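Local atomic coordinates of putative agmatine deiminase (Streptococcus mutans, PDB entry 2EWO), a protein that probably hydrolyses agmatine to N-carbamoylputrescine and ammonia, as a member of the peptidyl-arginine deiminase family. Residues S63-P68 with R87-T92; W31-D36 with M91-A96. All blocks are in the same frame, centred on the assembly; numbering follows the deposited sequence.

Interaction 1 (S63-P68 with R87-T92); sequences SLCVPP and RIIEMT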
loop_
_atom_site.group_PDB
_atom_site.type_symbol
_atom_site.label_atom_id
_atom_site.label_comp_id
_atom_site.label_asym_id
_atom_site.label_seq_id
_atom_site.Cartn_x
_atom_site.Cartn_y
_atom_site.Cartn_z
ATOM N N SER A 63 -11.166 8.911 -19.728
ATOM C CA SER A 63 -10.007 8.942 -18.821
ATOM C C SER A 63 -10.349 8.096 -17.612
ATOM O O SER A 63 -10.898 8.578 -16.632
ATOM C CB SER A 63 -9.706 10.373 -18.375
ATOM O OG SER A 63 -9.085 11.100 -19.424
ATOM N N LEU A 64 -10.014 6.821 -17.712
ATOM C CA LEU A 64 -10.271 5.837 -16.678
ATOM C C LEU A 64 -9.145 5.833 -15.625
ATOM O O LEU A 64 -8.033 5.391 -15.910
ATOM C CB LEU A 64 -10.377 4.476 -17.365
ATOM C CG LEU A 64 -10.947 3.309 -16.582
ATOM C CD1 LEU A 64 -12.389 3.632 -16.246
ATOM C CD2 LEU A 64 -10.833 2.030 -17.376
ATOM N N CYS A 65 -9.425 6.312 -14.414
ATOM C CA CYS A 65 -8.397 6.361 -13.368
ATOM C C CYS A 65 -8.484 5.214 -12.382
ATOM O O CYS A 65 -9.403 5.168 -11.572
ATOM C CB CYS A 65 -8.520 7.662 -12.595
ATOM S SG CYS A 65 -8.808 9.043 -13.666
ATOM N N VAL A 66 -7.532 4.292 -12.408
ATOM C CA VAL A 66 -7.644 3.191 -11.465
ATOM C C VAL A 66 -6.503 3.083 -10.458
ATOM O O VAL A 66 -5.349 3.435 -10.749
ATOM C CB VAL A 66 -7.834 1.824 -12.207
ATOM C CG1 VAL A 66 -8.711 2.030 -13.425
ATOM C CG2 VAL A 66 -6.498 1.213 -12.597
ATOM N N PRO A 67 -6.832 2.650 -9.230
ATOM C CA PRO A 67 -5.835 2.492 -8.183
ATOM C C PRO A 67 -4.751 1.607 -8.739
ATOM O O PRO A 67 -5.023 0.779 -9.592
ATOM C CB PRO A 67 -6.626 1.820 -7.069
ATOM C CG PRO A 67 -7.926 2.527 -7.159
ATOM C CD PRO A 67 -8.188 2.543 -8.659
ATOM N N PRO A 68 -3.509 1.793 -8.272
ATOM C CA PRO A 68 -2.286 1.075 -8.645
ATOM C C PRO A 68 -2.385 -0.443 -8.566
ATOM O O PRO A 68 -1.690 -1.150 -9.288
ATOM C CB PRO A 68 -1.273 1.622 -7.661
ATOM C CG PRO A 68 -1.733 3.039 -7.502
ATOM C CD PRO A 68 -3.201 2.874 -7.320
ATOM N N ARG A 87 -7.940 6.010 -22.121
ATOM C CA ARG A 87 -6.621 5.973 -21.477
ATOM C C ARG A 87 -6.750 5.640 -19.998
ATOM O O ARG A 87 -7.613 6.170 -19.295
ATOM C CB ARG A 87 -5.880 7.309 -21.621
ATOM C CG ARG A 87 -6.490 8.487 -20.876
ATOM C CD ARG A 87 -5.558 9.687 -20.956
ATOM N NE ARG A 87 -6.116 10.889 -20.339
ATOM C CZ ARG A 87 -5.474 12.052 -20.274
ATOM N NH1 ARG A 87 -4.260 12.162 -20.787
ATOM N NH2 ARG A 87 -6.043 13.106 -19.703
ATOM N N ILE A 88 -5.880 4.756 -19.532
ATOM C CA ILE A 88 -5.891 4.357 -18.136
ATOM C C ILE A 88 -4.798 5.099 -17.372
ATOM O O ILE A 88 -3.614 4.837 -17.581
ATOM C CB ILE A 88 -5.639 2.843 -17.981
ATOM C CG1 ILE A 88 -6.722 2.031 -18.707
ATOM C CG2 ILE A 88 -5.645 2.484 -16.525
ATOM C CD1 ILE A 88 -6.608 2.030 -20.230
ATOM N N ILE A 89 -5.185 6.043 -16.513
ATOM C CA ILE A 89 -4.203 6.780 -15.706
ATOM C C ILE A 89 -4.251 6.251 -14.281
ATOM O O ILE A 89 -5.324 5.948 -13.761
ATOM C CB ILE A 89 -4.455 8.330 -15.656
ATOM C CG1 ILE A 89 -5.877 8.633 -15.191
ATOM C CG2 ILE A 89 -4.187 8.955 -17.021
ATOM C CD1 ILE A 89 -6.943 8.275 -16.213
ATOM N N GLU A 90 -3.090 6.133 -13.648
ATOM C CA GLU A 90 -3.034 5.632 -12.282
ATOM C C GLU A 90 -3.545 6.652 -11.279
ATOM O O GLU A 90 -3.046 7.778 -11.235
ATOM C CB GLU A 90 -1.610 5.276 -11.908
ATOM C CG GLU A 90 -1.554 4.527 -10.614
ATOM C CD GLU A 90 -0.267 4.761 -9.888
ATOM O OE1 GLU A 90 0.794 4.462 -10.468
ATOM O OE2 GLU A 90 -0.321 5.253 -8.743
HETATM N N MSE A 91 -4.527 6.260 -10.470
HETATM C CA MSE A 91 -5.066 7.157 -9.454
HETATM C C MSE A 91 -5.738 6.401 -8.316
HETATM O O MSE A 91 -6.579 5.547 -8.566
HETATM C CB MSE A 91 -6.065 8.120 -10.078
HETATM C CG MSE A 91 -6.422 9.262 -9.173
HETATM SE SE MSE A 91 -7.469 10.652 -10.038
HETATM C CE MSE A 91 -6.415 10.937 -11.642
ATOM N N THR A 92 -5.360 6.710 -7.071
ATOM C CA THR A 92 -5.941 6.055 -5.886
ATOM C C THR A 92 -7.265 6.703 -5.476
ATOM O O THR A 92 -7.461 7.902 -5.670
ATOM C CB THR A 92 -5.008 6.128 -4.637
ATOM O OG1 THR A 92 -4.903 7.482 -4.197
ATOM C CG2 THR A 92 -3.635 5.595 -4.941
#
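R87, on strand 86-90, reaches S63 on the neighbouring parallel strand 62-66. Beyond its CB, CG lies between the backbone N and the carbonyl carbon (chi1 67°), and from there the chain runs extended. R87 CG passes 4.0 Å from S63 OG and CD runs on alongside it. R87 NE then donates a nearly straight bond to S63 OG at 3.1 Å, 166° at the hydrogen. The hydroxyl sits at the edge of the guanidinium, in its plane. CZ and NH2 lie farther from it, and NH2 has a long, weak ion pair with E148.

The backbones pair by L64 N to R87 O, I89 N to L64 O, V66 N to I89 O and M91 N to V66 O. On the face of S63, C65 and I89, the C65 CB meets M91 CB at 3.5 Å, and SG lies beside the CG1 and CD1 of I89. L64, V66 and I88 pack on the other face, under helix 71-79. Where strand 62-66 has ended, the ring of P68 crosses the E90 side chain at about a right angle, and P68 CD meets T92 CG2 at 3.6 Å. The E90 carboxylate has its salt bridge with K143 of the second subunit. The chemistry is thus an apolar, backbone-paired strand core with a polar bond between S63 and R87, while the E90 charge is probably offset mainly by that K143.

Interaction 2 (W31-D36 with M91-A96); sequences WPWRND and MTNDDA
With chi1 at 63°, W33 sets its indole so that NE1 faces N93. R34 has a similar chi1, and a bend at chi3 (-47°) that brings NH1 to D94. The indole NH is shared within one residue. W33 NE1 donates to N93 O at 2.8 Å, tilted somewhat from the ring plane. More weakly, W33 NE1 bonds N93 OD1 at 3.2 Å, which lies in the plane at the ring edge. The W33 and N93 side chains run past each other, with the indole and amide planes about 49° apart.

R34 NH1 donates to D94 O at 3.2 Å from above the carbonyl plane. R34 CD lies against the same oxygen. NH2 makes a weak salt bridge with D36, so the guanidinium spans D94 and its own loop. The R34 and D95 side chains cross at about a right angle, with D95 OD1 3.7 Å from R34 CG. The D95 carboxylate is held by the indoles of W97 and W38. A96 CB lies 3.5 Å from both W31 N and P32 N.

The two loops joined here leave the C-terminal ends of parallel strands 24-29 and 86-90 in a mixed sheet, consistent with the alpha/beta propeller of the deiminase family.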
loop_
_atom_site.group_PDB
_atom_site.type_symbol
_atom_site.label_atom_id
_atom_site.label_comp_id
_atom_site.label_asym_id
_atom_site.label_seq_id
_atom_site.Cartn_x
_atom_site.Cartn_y
_atom_site.Cartn_z
ATOM N N TRP A 31 -12.544 3.685 -10.574
ATOM C CA TRP A 31 -12.604 2.234 -10.688
ATOM C C TRP A 31 -12.951 1.574 -9.364
ATOM O O TRP A 31 -12.204 1.677 -8.398
ATOM C CB TRP A 31 -11.261 1.708 -11.172
ATOM C CG TRP A 31 -11.268 0.261 -11.563
ATOM C CD1 TRP A 31 -10.857 -0.808 -10.809
ATOM C CD2 TRP A 31 -11.637 -0.267 -12.840
ATOM N NE1 TRP A 31 -10.937 -1.969 -11.548
ATOM C CE2 TRP A 31 -11.414 -1.663 -12.796
ATOM C CE3 TRP A 31 -12.133 0.306 -14.021
ATOM C CZ2 TRP A 31 -11.668 -2.491 -13.888
ATOM C CZ3 TRP A 31 -12.384 -0.513 -15.105
ATOM C CH2 TRP A 31 -12.151 -1.901 -15.032
ATOM N N PRO A 32 -14.080 0.864 -9.311
ATOM C CA PRO A 32 -14.532 0.181 -8.098
ATOM C C PRO A 32 -13.608 -0.934 -7.656
ATOM O O PRO A 32 -13.115 -1.704 -8.482
ATOM C CB PRO A 32 -15.903 -0.341 -8.497
ATOM C CG PRO A 32 -15.704 -0.667 -9.949
ATOM C CD PRO A 32 -14.978 0.565 -10.438
ATOM N N TRP A 33 -13.381 -1.027 -6.349
ATOM C CA TRP A 33 -12.507 -2.072 -5.823
ATOM C C TRP A 33 -12.849 -2.603 -4.426
ATOM O O TRP A 33 -12.787 -3.809 -4.197
ATOM C CB TRP A 33 -11.034 -1.600 -5.831
ATOM C CG TRP A 33 -10.770 -0.421 -4.937
ATOM C CD1 TRP A 33 -10.998 0.897 -5.228
ATOM C CD2 TRP A 33 -10.377 -0.463 -3.558
ATOM N NE1 TRP A 33 -10.785 1.673 -4.113
ATOM C CE2 TRP A 33 -10.407 0.865 -3.074
ATOM C CE3 TRP A 33 -10.014 -1.497 -2.680
ATOM C CZ2 TRP A 33 -10.087 1.189 -1.751
ATOM C CZ3 TRP A 33 -9.697 -1.172 -1.359
ATOM C CH2 TRP A 33 -9.738 0.159 -0.911
ATOM N N ARG A 34 -13.232 -1.730 -3.500
ATOM C CA ARG A 34 -13.489 -2.190 -2.137
ATOM C C ARG A 34 -14.630 -3.187 -1.920
ATOM O O ARG A 34 -15.750 -2.985 -2.382
ATOM C CB ARG A 34 -13.660 -0.993 -1.205
ATOM C CG ARG A 34 -14.823 -0.099 -1.535
ATOM C CD ARG A 34 -14.811 1.097 -0.610
ATOM N NE ARG A 34 -14.616 0.695 0.780
ATOM C CZ ARG A 34 -14.096 1.481 1.715
ATOM N NH1 ARG A 34 -13.715 2.714 1.404
ATOM N NH2 ARG A 34 -13.943 1.032 2.955
ATOM N N ASN A 35 -14.325 -4.264 -1.198
ATOM C CA ASN A 35 -15.303 -5.313 -0.897
ATOM C C ASN A 35 -16.330 -4.878 0.158
ATOM O O ASN A 35 -17.320 -5.571 0.401
ATOM C CB ASN A 35 -14.574 -6.567 -0.410
ATOM C CG ASN A 35 -13.457 -6.975 -1.331
ATOM O OD1 ASN A 35 -13.049 -6.202 -2.201
ATOM N ND2 ASN A 35 -12.936 -8.188 -1.140
ATOM N N ASP A 36 -16.072 -3.737 0.788
ATOM C CA ASP A 36 -16.949 -3.188 1.812
ATOM C C ASP A 36 -18.251 -2.774 1.150
ATOM O O ASP A 36 -19.297 -2.764 1.788
ATOM C CB ASP A 36 -16.324 -1.937 2.448
ATOM C CG ASP A 36 -14.961 -2.196 3.068
ATOM O OD1 ASP A 36 -14.066 -2.730 2.358
ATOM O OD2 ASP A 36 -14.779 -1.846 4.268
HETATM N N MSE A 91 -4.527 6.260 -10.470
HETATM C CA MSE A 91 -5.066 7.157 -9.454
HETATM C C MSE A 91 -5.738 6.401 -8.316
HETATM O O MSE A 91 -6.579 5.547 -8.566
HETATM C CB MSE A 91 -6.065 8.120 -10.078
HETATM C CG MSE A 91 -6.422 9.262 -9.173
HETATM SE SE MSE A 91 -7.469 10.652 -10.038
HETATM C CE MSE A 91 -6.415 10.937 -11.642
ATOM N N THR A 92 -5.360 6.710 -7.071
ATOM C CA THR A 92 -5.941 6.055 -5.886
ATOM C C THR A 92 -7.265 6.703 -5.476
ATOM O O THR A 92 -7.461 7.902 -5.670
ATOM C CB THR A 92 -5.008 6.128 -4.637
ATOM O OG1 THR A 92 -4.903 7.482 -4.197
ATOM C CG2 THR A 92 -3.635 5.595 -4.941
ATOM N N ASN A 93 -8.163 5.913 -4.898
ATOM C CA ASN A 93 -9.457 6.417 -4.444
ATOM C C ASN A 93 -10.044 5.425 -3.470
ATOM O O ASN A 93 -9.803 4.223 -3.577
ATOM C CB ASN A 93 -10.417 6.565 -5.615
ATOM C CG ASN A 93 -10.741 5.232 -6.262
ATOM O OD1 ASN A 93 -11.398 4.381 -5.655
ATOM N ND2 ASN A 93 -10.265 5.034 -7.495
ATOM N N ASP A 94 -10.829 5.922 -2.527
ATOM C CA ASP A 94 -11.448 5.046 -1.539
ATOM C C ASP A 94 -12.671 4.357 -2.120
ATOM O O ASP A 94 -13.065 3.277 -1.669
ATOM C CB ASP A 94 -11.821 5.856 -0.302
ATOM C CG ASP A 94 -10.609 6.480 0.357
ATOM O OD1 ASP A 94 -9.707 5.704 0.748
ATOM O OD2 ASP A 94 -10.564 7.727 0.469
ATOM N N ASP A 95 -13.259 5.010 -3.121
ATOM C CA ASP A 95 -14.420 4.499 -3.834
ATOM C C ASP A 95 -14.592 5.248 -5.140
ATOM O O ASP A 95 -14.233 6.424 -5.232
ATOM C CB ASP A 95 -15.686 4.630 -3.004
ATOM C CG ASP A 95 -16.581 3.435 -3.166
ATOM O OD1 ASP A 95 -16.150 2.481 -3.849
ATOM O OD2 ASP A 95 -17.700 3.430 -2.619
ATOM N N ALA A 96 -15.157 4.564 -6.136
ATOM C CA ALA A 96 -15.349 5.129 -7.474
ATOM C C ALA A 96 -16.574 6.021 -7.643
ATOM O O ALA A 96 -17.623 5.538 -8.035
ATOM C CB ALA A 96 -15.395 4.000 -8.498
#

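Interaction 1 and interaction 2 lie about 11 Å apart between centres, on the same side of the chain's centre. Along the chain, 31-36 comes first, then 63-68, and both contacts end on 87-96, sharing M91 and T92. Strands 24-29, 62-66 and 86-90 are parallel in one mixed sheet, with 62-66 in the middle. Interaction 1 pairs the last two, within the unit of strand 62-66, helix 71-79 and strand 86-90. Interaction 2 joins the loops that leave the first and third strands. W31 packs on L64 and V66, and N93 on P67, so the two contacts touch directly. Strand pairing thus continues into loop packing: 63-68 contacts the start of the 87-96 run and 31-36 its end.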